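PDB 3RY7: ribokinase from Staphylococcus aureus, which catalyses the ATP- and magnesium-dependent phosphorylation of D-ribose at O-5, and is activated by monovalent cations. Local coordinates for residues K42-A47 and T57-K62; T89-T94 and N116-P121; E122-A127 and I145-S150; V261-K266 and A272-F277. All blocks are in the same frame, centred on the assembly; numbering follows the deposited sequence.

Contact 1 (K42-A47 and T57-K62); sequences KGANQA and TTFITK
Helix 42-47 runs almost exactly antiparallel to strand 57-60, at 174° and with 9.3 Å between the axes, which pairs Ala-47 with Phe-59 and Gly-43 with Thr-61 in register. The Phe-59 side chain carries the contact. With CG anti to the backbone N (chi1 -174°), its ring reaches the helix. Ala-47 CB lies over one face in a CH-pi contact, 4.0 Å from the ring centroid and 19° off the normal. Thr-61 CB sits over the opposite face, so both faces are covered, each by an atom set toward the rim. Here the central, mostly parallel sheet of the ribokinase fold takes its covering helix, strand 56-64 lying between strands 4-8 and 87-89, and Ile-7 of the neighbouring strand touches both Ala-47 and Phe-59. Further out along the ring, Phe-59 CZ meets bare backbone, 3.3 Å from Gly-43 C. Ala-44 adds its methyl, CB being 4.1 Å from Phe-59 CE2. Gly-43 and Ala-44 belong to the substrate-binding run Gly-41 to Asn-45, so the ring lies behind the first turn of the helix that carries these residues. Earlier on the strand, Thr-57 CG2 lies 3.9 Å from Ala-47 O, while Thr-57 OG1 turns to Ala-55 O and Thr-50 OG1.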
loop_
_atom_site.group_PDB
_atom_site.type_symbol
_atom_site.label_atom_id
_atom_site.label_comp_id
_atom_site.label_asym_id
_atom_site.label_seq_id
_atom_site.Cartn_x
_atom_site.Cartn_y
_atom_site.Cartn_z
ATOM N N LYS A 42 11.102 -14.253 -8.983
ATOM C CA LYS A 42 10.196 -14.291 -10.134
ATOM C C LYS A 42 9.245 -15.468 -10.000
ATOM O O LYS A 42 8.037 -15.329 -10.224
ATOM C CB LYS A 42 10.977 -14.357 -11.451
ATOM C CG LYS A 42 11.810 -13.120 -11.726
ATOM C CD LYS A 42 12.653 -13.299 -12.974
ATOM C CE LYS A 42 13.368 -12.017 -13.355
ATOM N NZ LYS A 42 12.392 -10.909 -13.617
ATOM N N GLY A 43 9.779 -16.631 -9.614
ATOM C CA GLY A 43 8.945 -17.814 -9.454
ATOM C C GLY A 43 7.891 -17.654 -8.376
ATOM O O GLY A 43 6.709 -17.951 -8.599
ATOM N N ALA A 44 8.310 -17.201 -7.194
ATOM C CA ALA A 44 7.346 -16.951 -6.109
ATOM C C ALA A 44 6.277 -15.909 -6.514
ATOM O O ALA A 44 5.091 -16.093 -6.263
ATOM C CB ALA A 44 8.067 -16.519 -4.819
ATOM N N ASN A 45 6.717 -14.827 -7.145
ATOM C CA ASN A 45 5.802 -13.789 -7.611
ATOM C C ASN A 45 4.778 -14.373 -8.573
ATOM O O ASN A 45 3.575 -14.163 -8.425
ATOM C CB ASN A 45 6.566 -12.669 -8.330
ATOM C CG ASN A 45 7.395 -11.794 -7.385
ATOM O OD1 ASN A 45 7.312 -11.908 -6.161
ATOM N ND2 ASN A 45 8.204 -10.921 -7.965
ATOM N N GLN A 46 5.259 -15.118 -9.567
ATOM C CA GLN A 46 4.363 -15.624 -10.602
ATOM C C GLN A 46 3.443 -16.685 -10.030
ATOM O O GLN A 46 2.280 -16.764 -10.400
ATOM C CB GLN A 46 5.156 -16.131 -11.822
ATOM C CG GLN A 46 5.864 -14.982 -12.578
ATOM C CD GLN A 46 6.689 -15.452 -13.761
ATOM O OE1 GLN A 46 6.544 -16.587 -14.210
ATOM N NE2 GLN A 46 7.552 -14.576 -14.279
ATOM N N ALA A 47 3.964 -17.481 -9.100
ATOM C CA ALA A 47 3.178 -18.522 -8.449
ATOM C C ALA A 47 2.026 -17.924 -7.631
ATOM O O ALA A 47 0.893 -18.383 -7.710
ATOM C CB ALA A 47 4.073 -19.384 -7.564
ATOM N N THR A 57 -2.680 -24.155 -8.586
ATOM C CA THR A 57 -1.237 -23.903 -8.636
ATOM C C THR A 57 -0.348 -24.823 -7.794
ATOM O O THR A 57 -0.637 -25.109 -6.632
ATOM C CB THR A 57 -0.912 -22.462 -8.243
ATOM O OG1 THR A 57 -1.827 -21.575 -8.891
ATOM C CG2 THR A 57 0.547 -22.114 -8.620
ATOM N N THR A 58 0.748 -25.258 -8.410
ATOM C CA THR A 58 1.797 -26.014 -7.748
ATOM C C THR A 58 3.106 -25.301 -8.062
ATOM O O THR A 58 3.323 -24.866 -9.196
ATOM C CB THR A 58 1.850 -27.450 -8.283
ATOM O OG1 THR A 58 0.580 -28.073 -8.069
ATOM C CG2 THR A 58 2.931 -28.258 -7.588
ATOM N N PHE A 59 3.962 -25.144 -7.056
ATOM C CA PHE A 59 5.206 -24.387 -7.212
ATOM C C PHE A 59 6.393 -25.275 -6.884
ATOM O O PHE A 59 6.502 -25.793 -5.776
ATOM C CB PHE A 59 5.198 -23.153 -6.302
ATOM C CG PHE A 59 6.378 -22.233 -6.483
ATOM C CD1 PHE A 59 7.043 -22.149 -7.694
ATOM C CD2 PHE A 59 6.812 -21.429 -5.438
ATOM C CE1 PHE A 59 8.122 -21.283 -7.859
ATOM C CE2 PHE A 59 7.882 -20.569 -5.599
ATOM C CZ PHE A 59 8.540 -20.491 -6.804
ATOM N N ILE A 60 7.259 -25.471 -7.871
ATOM C CA ILE A 60 8.483 -26.225 -7.699
ATOM C C ILE A 60 9.588 -25.209 -7.519
ATOM O O ILE A 60 9.917 -24.459 -8.434
ATOM C CB ILE A 60 8.801 -27.101 -8.919
ATOM C CG1 ILE A 60 7.667 -28.089 -9.212
ATOM C CG2 ILE A 60 10.069 -27.864 -8.694
ATOM C CD1 ILE A 60 7.859 -28.841 -10.542
ATOM N N THR A 61 10.149 -25.159 -6.319
ATOM C CA THR A 61 11.149 -24.154 -6.039
ATOM C C THR A 61 12.121 -24.768 -5.048
ATOM O O THR A 61 11.795 -25.750 -4.382
ATOM C CB THR A 61 10.482 -22.864 -5.491
ATOM O OG1 THR A 61 11.434 -21.794 -5.467
ATOM C CG2 THR A 61 9.921 -23.097 -4.103
ATOM N N LYS A 62 13.327 -24.230 -4.984
ATOM C CA LYS A 62 14.346 -24.773 -4.102
ATOM C C LYS A 62 14.903 -23.687 -3.192
ATOM O O LYS A 62 15.530 -22.736 -3.654
ATOM C CB LYS A 62 15.474 -25.408 -4.911
ATOM C CG LYS A 62 16.383 -26.335 -4.103
ATOM C CD LYS A 62 17.439 -26.958 -5.014
ATOM C CE LYS A 62 18.212 -28.100 -4.341
ATOM N NZ LYS A 62 19.259 -28.656 -5.289
#

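Contact 2 (T89-T94 and N116-P121); sequences TAEAKT and NMTMTP
An ST turn at the end of strand 87-89 starts the loop that meets Thr-118: Thr-89 OG1 accepts from Glu-91 N at 3.0 Å, with an N-H...O angle of 157°. In this turn Thr-89, Glu-91 and Ala-92 all direct CB toward the same threonine. The two loops flank the smaller, four-stranded sheet, one leading into strand 95-101 and the other out of strand 107-112 to helix 121-125. Each branch of Thr-118 has its own neighbours. Its methyl CG2 packs against the methyl of Ala-92, at 3.9 Å from Ala-92 CB, and also against the Glu-91 carboxylate carbon. Thr-118 OG1 lies 4.0 Å from Thr-89 CG2, a van der Waals approach to a methyl; the hydrogen bond of Thr-118 OG1 goes to Ala-115 O. With CG anti to the backbone N (chi1 171°), the extended Glu-91 side chain reaches Thr-118 head-on from the other loop, bringing OE2 to 3.8 Å from Thr-118 CB. The surface loops are thus tied by van der Waals contacts around Thr-118 and one water bridge. The Thr-118 carbonyl is gripped twice, by Lys-62 NZ and by the bridging water, which donates to Thr-118 O and to Glu-91 OE2, 2.8 Å from each.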
loop_
_atom_site.group_PDB
_atom_site.type_symbol
_atom_site.label_atom_id
_atom_site.label_comp_id
_atom_site.label_asym_id
_atom_site.label_seq_id
_atom_site.Cartn_x
_atom_site.Cartn_y
_atom_site.Cartn_z
ATOM N N THR A 89 17.568 -27.440 0.694
ATOM C CA THR A 89 18.921 -27.938 0.574
ATOM C C THR A 89 19.851 -27.195 1.525
ATOM O O THR A 89 19.658 -25.998 1.791
ATOM C CB THR A 89 19.460 -27.764 -0.833
ATOM O OG1 THR A 89 20.764 -28.336 -0.893
ATOM C CG2 THR A 89 19.543 -26.286 -1.222
ATOM N N ALA A 90 20.849 -27.919 2.032
ATOM C CA ALA A 90 21.868 -27.345 2.907
ATOM C C ALA A 90 23.067 -26.961 2.063
ATOM O O ALA A 90 24.019 -26.383 2.554
ATOM C CB ALA A 90 22.277 -28.341 3.977
ATOM N N GLU A 91 22.993 -27.275 0.777
ATOM C CA GLU A 91 24.044 -26.948 -0.178
ATOM C C GLU A 91 24.269 -25.441 -0.334
ATOM O O GLU A 91 25.371 -24.989 -0.667
ATOM C CB GLU A 91 23.689 -27.554 -1.539
ATOM C CG GLU A 91 24.599 -27.112 -2.707
ATOM C CD GLU A 91 24.318 -27.886 -4.004
ATOM O OE1 GLU A 91 25.065 -27.705 -4.994
ATOM O OE2 GLU A 91 23.345 -28.676 -4.024
ATOM N N ALA A 92 23.213 -24.666 -0.131
ATOM C CA ALA A 92 23.290 -23.223 -0.319
ATOM C C ALA A 92 22.237 -22.567 0.555
ATOM O O ALA A 92 21.249 -23.195 0.925
ATOM C CB ALA A 92 23.074 -22.845 -1.802
ATOM N N LYS A 93 22.462 -21.303 0.890
ATOM C CA LYS A 93 21.466 -20.543 1.597
ATOM C C LYS A 93 20.334 -20.195 0.630
ATOM O O LYS A 93 20.496 -20.275 -0.587
ATOM C CB LYS A 93 22.114 -19.304 2.192
ATOM C CG LYS A 93 23.212 -19.637 3.197
ATOM C CD LYS A 93 23.956 -18.384 3.609
ATOM C CE LYS A 93 24.492 -17.647 2.380
ATOM N NZ LYS A 93 25.864 -18.102 1.974
ATOM N N THR A 94 19.177 -19.853 1.169
ATOM C CA THR A 94 18.071 -19.433 0.330
ATOM C C THR A 94 18.476 -18.260 -0.554
ATOM O O THR A 94 19.265 -17.404 -0.148
ATOM C CB THR A 94 16.864 -19.063 1.174
ATOM O OG1 THR A 94 16.514 -20.205 1.959
ATOM C CG2 THR A 94 15.682 -18.653 0.282
ATOM N N ASN A 116 18.215 -21.532 -5.293
ATOM C CA ASN A 116 17.560 -21.498 -6.598
ATOM C C ASN A 116 18.458 -22.041 -7.702
ATOM O O ASN A 116 18.011 -22.805 -8.549
ATOM C CB ASN A 116 17.113 -20.079 -6.986
ATOM C CG ASN A 116 16.104 -19.492 -6.021
ATOM O OD1 ASN A 116 15.054 -20.082 -5.745
ATOM N ND2 ASN A 116 16.409 -18.300 -5.513
ATOM N N MET A 117 19.714 -21.632 -7.688
ATOM C CA MET A 117 20.662 -22.025 -8.725
ATOM C C MET A 117 21.357 -23.362 -8.443
ATOM O O MET A 117 22.316 -23.728 -9.123
ATOM C CB MET A 117 21.669 -20.904 -8.977
ATOM C CG MET A 117 20.998 -19.644 -9.555
ATOM S SD MET A 117 20.154 -20.010 -11.119
ATOM C CE MET A 117 21.550 -20.250 -12.197
ATOM N N THR A 118 20.872 -24.098 -7.446
ATOM C CA THR A 118 21.329 -25.478 -7.284
ATOM C C THR A 118 20.263 -26.481 -7.760
ATOM O O THR A 118 20.437 -27.692 -7.618
ATOM C CB THR A 118 21.688 -25.790 -5.818
ATOM O OG1 THR A 118 20.486 -25.874 -5.038
ATOM C CG2 THR A 118 22.638 -24.708 -5.243
ATOM N N MET A 119 19.151 -25.982 -8.310
ATOM C CA MET A 119 18.076 -26.886 -8.699
ATOM C C MET A 119 18.551 -27.702 -9.886
ATOM O O MET A 119 19.082 -27.135 -10.832
ATOM C CB MET A 119 16.801 -26.136 -9.057
ATOM C CG MET A 119 15.641 -27.075 -9.245
ATOM S SD MET A 119 14.126 -26.302 -9.837
ATOM C CE MET A 119 13.537 -25.481 -8.355
ATOM N N THR A 120 18.380 -29.024 -9.812
ATOM C CA THR A 120 18.884 -29.950 -10.841
ATOM C C THR A 120 17.747 -30.685 -11.557
ATOM O O THR A 120 16.598 -30.703 -11.088
ATOM C CB THR A 120 19.760 -31.067 -10.227
ATOM O OG1 THR A 120 18.949 -31.856 -9.355
ATOM C CG2 THR A 120 20.941 -30.506 -9.459
ATOM N N PRO A 121 18.063 -31.330 -12.689
ATOM C CA PRO A 121 17.029 -32.141 -13.353
ATOM C C PRO A 121 16.431 -33.189 -12.415
ATOM O O PRO A 121 15.228 -33.457 -12.476
ATOM C CB PRO A 121 17.788 -32.799 -14.497
ATOM C CG PRO A 121 18.836 -31.791 -14.845
ATOM C CD PRO A 121 19.239 -31.123 -13.545
HETATM O O HOH W 1 22.199 -29.550 -6.412
#

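Contact 3 (E122-A127 and I145-S150); sequences EDVINA and IPAIIS
Val-124 is set against Ala-147 and Ser-150, residues one turn apart on the same side of helix 145-157, in a small helix-helix contact of the ribokinase alpha/beta fold. Helix 145-157 is itself the crossover of a beta-alpha-beta unit, joining the adjacent parallel strands 136-140 and 161-165. The two methyls of the valine divide the work. CG1, anti to the backbone N (chi1 175°), faces the serine and lies 3.4 Å from Ser-150 OG. CG2 turns to the alanine, 3.5 Å from Ala-147 O and 3.9 Å from Ala-147 CB, and so packs on the backbone carbonyl as well as on the methyl. Ile-125 comes in beside the valine: although its CB does not point at the other helix, the bent chain carries CD1 to 3.3 Å from Ser-150 OG. Ser-150 OG abuts both aliphatic side chains; it is buried and has no hydrogen-bonding partner in the model. Ser-150 and Ile-125 both have unusual first torsions, however, so the exact placing of OG and CD1 is doubtful.

A second shell extends the interface along helix 145-157, where Val-124 also touches Ala-151 and Ile-125 touches Ile-154. At the N-terminal end of helix 121-125, Thr-120 is the N-cap, and its backbone N donates to Asp-123 OD2, as in a capping box. The same carboxylate oxygen holds a lysine of strand 56-64, Asp-123 OD2 making a salt bridge to Lys-62 NZ.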
loop_
_atom_site.group_PDB
_atom_site.type_symbol
_atom_site.label_atom_id
_atom_site.label_comp_id
_atom_site.label_asym_id
_atom_site.label_seq_id
_atom_site.Cartn_x
_atom_site.Cartn_y
_atom_site.Cartn_z
ATOM N N GLU A 122 17.255 -33.750 -11.543
ATOM C CA GLU A 122 16.724 -34.695 -10.594
ATOM C C GLU A 122 15.760 -34.125 -9.603
ATOM O O GLU A 122 14.830 -34.764 -9.283
ATOM C CB GLU A 122 17.778 -35.580 -9.939
ATOM C CG GLU A 122 19.128 -35.051 -9.905
ATOM C CD GLU A 122 19.766 -34.936 -11.229
ATOM O OE1 GLU A 122 19.939 -35.952 -11.877
ATOM O OE2 GLU A 122 20.128 -33.841 -11.619
ATOM N N ASP A 123 15.964 -32.896 -9.177
ATOM C CA ASP A 123 14.972 -32.193 -8.373
ATOM C C ASP A 123 13.665 -32.123 -9.138
ATOM O O ASP A 123 12.594 -32.332 -8.579
ATOM C CB ASP A 123 15.454 -30.776 -8.040
ATOM C CG ASP A 123 16.581 -30.772 -7.019
ATOM O OD1 ASP A 123 16.552 -31.621 -6.087
ATOM O OD2 ASP A 123 17.498 -29.937 -7.156
ATOM N N VAL A 124 13.763 -31.823 -10.426
ATOM C CA VAL A 124 12.586 -31.685 -11.271
ATOM C C VAL A 124 11.887 -33.022 -11.523
ATOM O O VAL A 124 10.673 -33.124 -11.370
ATOM C CB VAL A 124 12.953 -31.039 -12.618
ATOM C CG1 VAL A 124 11.725 -31.019 -13.554
ATOM C CG2 VAL A 124 13.510 -29.619 -12.396
ATOM N N ILE A 125 12.653 -34.037 -11.922
ATOM C CA ILE A 125 12.099 -35.379 -12.184
ATOM C C ILE A 125 11.312 -35.803 -10.969
ATOM O O ILE A 125 10.196 -36.322 -11.058
ATOM C CB ILE A 125 13.205 -36.409 -12.414
ATOM C CG1 ILE A 125 13.552 -36.491 -13.895
ATOM C CG2 ILE A 125 12.758 -37.787 -11.939
ATOM C CD1 ILE A 125 13.666 -35.156 -14.569
ATOM N N ASN A 126 11.902 -35.539 -9.813
ATOM C CA ASN A 126 11.265 -35.835 -8.551
ATOM C C ASN A 126 9.846 -35.281 -8.452
ATOM O O ASN A 126 9.020 -35.829 -7.732
ATOM C CB ASN A 126 12.131 -35.296 -7.412
ATOM C CG ASN A 126 12.224 -36.256 -6.254
ATOM O OD1 ASN A 126 13.139 -37.082 -6.196
ATOM N ND2 ASN A 126 11.273 -36.158 -5.323
ATOM N N ALA A 127 9.561 -34.201 -9.177
ATOM C CA ALA A 127 8.255 -33.546 -9.081
ATOM C C ALA A 127 7.349 -33.803 -10.287
ATOM O O ALA A 127 6.355 -33.110 -10.473
ATOM C CB ALA A 127 8.447 -32.053 -8.886
ATOM N N ILE A 145 19.136 -23.498 -16.325
ATOM C CA ILE A 145 18.637 -23.968 -17.613
ATOM C C ILE A 145 18.434 -25.498 -17.709
ATOM O O ILE A 145 17.384 -25.940 -18.173
ATOM C CB ILE A 145 19.500 -23.401 -18.762
ATOM C CG1 ILE A 145 19.123 -21.928 -18.991
ATOM C CG2 ILE A 145 19.339 -24.236 -20.055
ATOM C CD1 ILE A 145 20.151 -21.146 -19.769
ATOM N N PRO A 146 19.419 -26.310 -17.244
ATOM C CA PRO A 146 19.212 -27.772 -17.319
ATOM C C PRO A 146 17.989 -28.233 -16.507
ATOM O O PRO A 146 17.317 -29.179 -16.906
ATOM C CB PRO A 146 20.520 -28.364 -16.758
ATOM C CG PRO A 146 21.542 -27.274 -16.931
ATOM C CD PRO A 146 20.764 -25.964 -16.748
ATOM N N ALA A 147 17.670 -27.558 -15.408
ATOM C CA ALA A 147 16.441 -27.889 -14.703
ATOM C C ALA A 147 15.205 -27.553 -15.543
ATOM O O ALA A 147 14.218 -28.302 -15.540
ATOM C CB ALA A 147 16.363 -27.175 -13.344
ATOM N N ILE A 148 15.245 -26.408 -16.219
ATOM C CA ILE A 148 14.110 -25.987 -17.029
ATOM C C ILE A 148 13.929 -26.938 -18.232
ATOM O O ILE A 148 12.815 -27.351 -18.541
ATOM C CB ILE A 148 14.252 -24.526 -17.510
ATOM C CG1 ILE A 148 14.331 -23.545 -16.319
ATOM C CG2 ILE A 148 13.056 -24.151 -18.408
ATOM C CD1 ILE A 148 14.716 -22.156 -16.728
ATOM N N ILE A 149 15.032 -27.292 -18.883
ATOM C CA ILE A 149 14.991 -28.239 -20.005
ATOM C C ILE A 149 14.306 -29.539 -19.580
ATOM O O ILE A 149 13.425 -30.067 -20.273
ATOM C CB ILE A 149 16.397 -28.529 -20.543
ATOM C CG1 ILE A 149 16.928 -27.319 -21.309
ATOM C CG2 ILE A 149 16.381 -29.747 -21.460
ATOM C CD1 ILE A 149 18.400 -27.451 -21.696
ATOM N N SER A 150 14.664 -30.029 -18.402
ATOM C CA SER A 150 14.126 -31.306 -17.964
ATOM C C SER A 150 12.614 -31.230 -17.676
ATOM O O SER A 150 11.857 -32.173 -17.974
ATOM C CB SER A 150 14.926 -31.834 -16.769
ATOM O OG SER A 150 14.065 -32.121 -15.690
#

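Contact 4 (V261-K266 and A272-F277); sequences VSRLNK and ADAIDF
Arg-263 and Phe-277 cross at about a right angle as side chains, yet their flat groups lie partly face to face, the guanidinium and ring planes being 33° apart. The pair makes an off-centre cation-pi contact: Arg-263 CZ is 4.1 Å from the ring centroid and 34° off its normal. Arg-263 NH2 lies over the rim, 3.2 Å from both Phe-277 CD1 and Phe-277 CE1. Asp-273 engages a different part of the same group. Its carboxylate sits at the guanidinium edge, near the plane, and the salt bridge from Arg-263 NH1 to Asp-273 OD2 is a loose one of 3.4 Å, the two planes being turned 41° apart. With the arginine CG anti to its own backbone N, Arg-263 CG rests 3.4 Å from Ala-274 CA; bends at the second and third torsions then bring the guanidinium over the ring. Leu-264 CG packs on Ala-274 CB at 4.3 Å. Ser-262 OG approaches the ring obliquely, 3.6 Å from Phe-277 CE2, while hydrogen-bonded to Ala-259 O; Val-301 of the second subunit also packs on Phe-277. The whole joins two successive helices across a short loop in the ribokinase fold: helix 252-263, which carries the catalytic Asp-254, and helix 271-283, which carries the ATP-binding Asn-279.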
loop_
_atom_site.group_PDB
_atom_site.type_symbol
_atom_site.label_atom_id
_atom_site.label_comp_id
_atom_site.label_asym_id
_atom_site.label_seq_id
_atom_site.Cartn_x
_atom_site.Cartn_y
_atom_site.Cartn_z
ATOM N N VAL A 261 -1.360 -16.520 -17.883
ATOM C CA VAL A 261 -1.456 -17.978 -17.879
ATOM C C VAL A 261 -2.731 -18.510 -17.198
ATOM O O VAL A 261 -3.288 -19.527 -17.631
ATOM C CB VAL A 261 -0.192 -18.617 -17.257
ATOM C CG1 VAL A 261 -0.370 -20.112 -17.109
ATOM C CG2 VAL A 261 1.008 -18.307 -18.119
ATOM N N SER A 262 -3.197 -17.832 -16.145
ATOM C CA SER A 262 -4.432 -18.246 -15.467
ATOM C C SER A 262 -5.652 -18.184 -16.406
ATOM O O SER A 262 -6.613 -18.945 -16.265
ATOM C CB SER A 262 -4.691 -17.369 -14.229
ATOM O OG SER A 262 -5.080 -16.042 -14.582
ATOM N N ARG A 263 -5.582 -17.276 -17.371
ATOM C CA ARG A 263 -6.711 -16.937 -18.223
ATOM C C ARG A 263 -6.662 -17.646 -19.589
ATOM O O ARG A 263 -7.697 -17.837 -20.234
ATOM C CB ARG A 263 -6.755 -15.413 -18.401
ATOM C CG ARG A 263 -7.764 -14.896 -19.413
ATOM C CD ARG A 263 -9.150 -15.449 -19.130
ATOM N NE ARG A 263 -9.684 -14.990 -17.853
ATOM C CZ ARG A 263 -10.512 -13.955 -17.720
ATOM N NH1 ARG A 263 -10.897 -13.261 -18.792
ATOM N NH2 ARG A 263 -10.958 -13.618 -16.511
ATOM N N LEU A 264 -5.463 -18.043 -20.016
ATOM C CA LEU A 264 -5.266 -18.660 -21.331
ATOM C C LEU A 264 -5.994 -19.985 -21.459
ATOM O O LEU A 264 -5.834 -20.870 -20.616
ATOM C CB LEU A 264 -3.786 -18.922 -21.581
ATOM C CG LEU A 264 -3.183 -18.424 -22.892
ATOM C CD1 LEU A 264 -1.949 -19.238 -23.228
ATOM C CD2 LEU A 264 -4.180 -18.442 -24.044
ATOM N N ASN A 265 -6.788 -20.132 -22.515
ATOM C CA ASN A 265 -7.386 -21.431 -22.821
ATOM C C ASN A 265 -6.310 -22.347 -23.374
ATOM O O ASN A 265 -5.330 -21.872 -23.959
ATOM C CB ASN A 265 -8.533 -21.289 -23.828
ATOM C CG ASN A 265 -9.755 -20.626 -23.230
ATOM O OD1 ASN A 265 -9.917 -20.582 -22.005
ATOM N ND2 ASN A 265 -10.632 -20.112 -24.090
ATOM N N LYS A 266 -6.470 -23.652 -23.190
ATOM C CA LYS A 266 -5.482 -24.592 -23.710
ATOM C C LYS A 266 -5.308 -24.419 -25.213
ATOM O O LYS A 266 -4.193 -24.456 -25.728
ATOM C CB LYS A 266 -5.877 -26.030 -23.388
ATOM C CG LYS A 266 -4.976 -26.747 -22.383
ATOM C CD LYS A 266 -3.541 -26.954 -22.883
ATOM C CE LYS A 266 -3.042 -28.356 -22.493
ATOM N NZ LYS A 266 -1.589 -28.526 -22.780
ATOM N N ALA A 272 -5.637 -12.571 -27.060
ATOM C CA ALA A 272 -5.846 -11.150 -26.773
ATOM C C ALA A 272 -6.632 -10.904 -25.470
ATOM O O ALA A 272 -6.319 -9.983 -24.722
ATOM C CB ALA A 272 -6.517 -10.443 -27.963
ATOM N N ASP A 273 -7.645 -11.727 -25.212
ATOM C CA ASP A 273 -8.403 -11.632 -23.965
ATOM C C ASP A 273 -7.522 -11.931 -22.743
ATOM O O ASP A 273 -7.562 -11.212 -21.730
ATOM C CB ASP A 273 -9.601 -12.586 -24.006
ATOM C CG ASP A 273 -10.188 -12.856 -22.627
ATOM O OD1 ASP A 273 -10.352 -14.051 -22.301
ATOM O OD2 ASP A 273 -10.479 -11.892 -21.870
ATOM N N ALA A 274 -6.729 -12.997 -22.842
ATOM C CA ALA A 274 -5.816 -13.368 -21.772
ATOM C C ALA A 274 -4.771 -12.277 -21.548
ATOM O O ALA A 274 -4.411 -11.977 -20.417
ATOM C CB ALA A 274 -5.140 -14.730 -22.077
ATOM N N ILE A 275 -4.287 -11.676 -22.626
ATOM C CA ILE A 275 -3.315 -10.596 -22.507
ATOM C C ILE A 275 -3.925 -9.338 -21.868
ATOM O O ILE A 275 -3.247 -8.601 -21.131
ATOM C CB ILE A 275 -2.684 -10.270 -23.869
ATOM C CG1 ILE A 275 -1.782 -11.437 -24.305
ATOM C CG2 ILE A 275 -1.909 -8.956 -23.804
ATOM C CD1 ILE A 275 -1.083 -11.215 -25.623
ATOM N N ASP A 276 -5.210 -9.116 -22.145
ATOM C CA ASP A 276 -5.961 -8.016 -21.554
ATOM C C ASP A 276 -6.078 -8.200 -20.043
ATOM O O ASP A 276 -5.738 -7.308 -19.258
ATOM C CB ASP A 276 -7.360 -7.941 -22.164
ATOM C CG ASP A 276 -8.193 -6.829 -21.553
ATOM O OD1 ASP A 276 -9.190 -7.123 -20.848
ATOM O OD2 ASP A 276 -7.821 -5.660 -21.766
ATOM N N PHE A 277 -6.579 -9.368 -19.654
ATOM C CA PHE A 277 -6.679 -9.759 -18.255
ATOM C C PHE A 277 -5.338 -9.675 -17.519
ATOM O O PHE A 277 -5.285 -9.241 -16.369
ATOM C CB PHE A 277 -7.220 -11.172 -18.164
ATOM C CG PHE A 277 -7.420 -11.662 -16.759
ATOM C CD1 PHE A 277 -8.637 -11.470 -16.110
ATOM C CD2 PHE A 277 -6.409 -12.343 -16.092
ATOM C CE1 PHE A 277 -8.841 -11.935 -14.812
ATOM C CE2 PHE A 277 -6.603 -12.812 -14.796
ATOM C CZ PHE A 277 -7.825 -12.609 -14.158
#

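How the contacts relate
Contacts 1 and 3 are the buried ones, contact 4 is partly buried and contact 2 lies at the surface. Their chemistry follows: aromatic and methyl packing beside the substrate site in contact 1, aliphatic helix packing in contact 3, a cation-pi contact and a salt bridge in contact 4, and a water bridge in contact 2. Contacts 1, 2 and 3 are physically joined through Lys-62 of strand 56-64, whose amine reaches both later contacts, while Ile-60 CD1 of contact 1 also packs on Ala-127 CB of contact 3. Contacts 2 and 3 share one continuous run of chain, 116-127. Contact 4 touches none of the others, its nearest atoms being about 7 Å from contact 1 and about 17 Å from contact 2.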